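Local coordinates for unknown protein (Leishmania major, PDB 1R75) that is of unknown function but belongs to the DUF1935 family and folds into two antiparallel beta sheets, at residues Val68-Asp71 / Tyr72-Ile76. Sequence-based numbering, arbitrary orientation.
Sequences VLFD and YDSQI
F70 and I76 meet across a tight bend in the chain. The CD1 methyl of I76 sits over one face of the F70 ring in a CH-pi contact, 3.6 Å from the ring centroid and 17° off the ring normal. It leans toward the CD2 side, where I76 CD1 comes within 3.5 Å of F70 CD2. V68 CG1, from the same strand as F70, lies over the opposite face near the rim, so the ring sits between two aliphatic groups. I76 CG1 lies between its backbone N and carbonyl carbon (chi1 47°), and the chain then extends to bring CD1 to the ring. W123, F115 and V116 also touch F70, which makes this the tightly packed side.

The bend itself is closed by the backbone. S74 N donates to D71 O at 2.9 Å, approaching from above the carbonyl plane. S74 OG lies beside F70 CB, at 3.8 Å. T121 OG1 hydrogen-bonds both this buried hydroxyl and D73 OD1.

The outer side is looser. Y72 is exposed and heads away from the strand at CB. D71 and D73 bring two carboxylates near each other, with D71 OD2 4.7 Å from D73 OD1. Their like charges are probably eased by the salt bridge from D71 OD1 to K100.

The D71-S74 segment is a type I beta turn. It does not close a simple hairpin, because strand 62-71 belongs to one antiparallel sheet and strand 75-78 to the other. This is a beta-arch, with a polar turn outside and F70 and I76 packed between the sheets.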
loop_
_atom_site.group_PDB
_atom_site.type_symbol
_atom_site.label_atom_id
_atom_site.label_comp_id
_atom_site.label_asym_id
_atom_site.label_seq_id
_atom_site.Cartn_x
_atom_site.Cartn_y
_atom_site.Cartn_z
ATOM N N VAL A 68 5.639 4.575 3.699
ATOM C CA VAL A 68 5.576 5.837 3.056
ATOM C C VAL A 68 5.732 6.905 4.132
ATOM O O VAL A 68 5.149 6.820 5.196
ATOM C CB VAL A 68 4.254 6.031 2.336
ATOM C CG1 VAL A 68 4.144 7.439 1.777
ATOM C CG2 VAL A 68 4.024 4.965 1.213
ATOM N N LEU A 69 6.522 7.902 3.838
ATOM C CA LEU A 69 6.754 9.024 4.713
ATOM C C LEU A 69 6.026 10.219 4.154
ATOM O O LEU A 69 6.254 10.596 2.990
ATOM C CB LEU A 69 8.209 9.400 4.661
ATOM C CG LEU A 69 9.238 8.658 5.386
ATOM C CD1 LEU A 69 10.620 8.868 4.628
ATOM C CD2 LEU A 69 9.240 9.170 6.887
ATOM N N PHE A 70 5.179 10.817 4.970
ATOM C CA PHE A 70 4.325 11.924 4.648
ATOM C C PHE A 70 4.815 13.186 5.369
ATOM O O PHE A 70 5.358 13.118 6.513
ATOM C CB PHE A 70 2.894 11.617 5.014
ATOM C CG PHE A 70 2.271 10.516 4.273
ATOM C CD1 PHE A 70 1.518 10.736 3.097
ATOM C CD2 PHE A 70 2.247 9.221 4.852
ATOM C CE1 PHE A 70 0.905 9.707 2.454
ATOM C CE2 PHE A 70 1.578 8.224 4.215
ATOM C CZ PHE A 70 0.908 8.442 3.049
ATOM N N ASP A 71 4.829 14.280 4.643
ATOM C CA ASP A 71 5.228 15.560 5.183
ATOM C C ASP A 71 4.247 16.063 6.265
ATOM O O ASP A 71 3.077 15.679 6.341
ATOM C CB ASP A 71 5.344 16.659 4.114
ATOM C CG ASP A 71 6.460 16.432 3.135
ATOM O OD1 ASP A 71 7.345 15.495 3.329
ATOM O OD2 ASP A 71 6.537 17.218 2.141
ATOM N N TYR A 72 4.801 16.974 7.064
ATOM C CA TYR A 72 4.311 17.405 8.392
ATOM C C TYR A 72 2.939 18.019 8.220
ATOM O O TYR A 72 2.095 17.941 9.091
ATOM C CB TYR A 72 5.336 18.445 8.979
ATOM C CG TYR A 72 5.198 19.851 8.317
ATOM C CD1 TYR A 72 4.466 20.876 8.923
ATOM C CD2 TYR A 72 5.777 20.124 7.062
ATOM C CE1 TYR A 72 4.320 22.139 8.313
ATOM C CE2 TYR A 72 5.599 21.378 6.413
ATOM C CZ TYR A 72 4.881 22.379 7.056
ATOM O OH TYR A 72 4.705 23.617 6.448
ATOM N N ASP A 73 2.670 18.581 7.040
ATOM C CA ASP A 73 1.388 19.213 6.752
ATOM C C ASP A 73 0.265 18.371 6.161
ATOM O O ASP A 73 -0.864 18.822 5.958
ATOM C CB ASP A 73 1.572 20.530 5.957
ATOM C CG ASP A 73 2.294 20.331 4.671
ATOM O OD1 ASP A 73 2.962 19.262 4.478
ATOM O OD2 ASP A 73 2.220 21.222 3.802
ATOM N N SER A 74 0.545 17.099 5.965
ATOM C CA SER A 74 -0.454 16.096 5.715
ATOM C C SER A 74 -1.376 15.923 6.934
ATOM O O SER A 74 -0.913 15.971 8.040
ATOM C CB SER A 74 0.224 14.747 5.416
ATOM O OG SER A 74 0.930 14.774 4.158
ATOM N N GLN A 75 -2.650 15.686 6.675
ATOM C CA GLN A 75 -3.600 15.408 7.709
ATOM C C GLN A 75 -4.293 14.075 7.387
ATOM O O GLN A 75 -5.303 13.987 6.672
ATOM C CB GLN A 75 -4.607 16.559 7.807
ATOM C CG GLN A 75 -3.967 17.849 8.078
ATOM C CD GLN A 75 -5.006 18.998 7.969
ATOM O OE1 GLN A 75 -6.242 18.774 8.052
ATOM N NE2 GLN A 75 -4.521 20.200 7.776
ATOM N N ILE A 76 -3.661 13.018 7.834
ATOM C CA ILE A 76 -4.083 11.669 7.511
ATOM C C ILE A 76 -4.229 10.828 8.745
ATOM O O ILE A 76 -3.542 11.040 9.721
ATOM C CB ILE A 76 -3.110 10.958 6.517
ATOM C CG1 ILE A 76 -1.681 11.130 6.940
ATOM C CG2 ILE A 76 -3.290 11.532 5.135
ATOM C CD1 ILE A 76 -0.756 10.159 6.342
#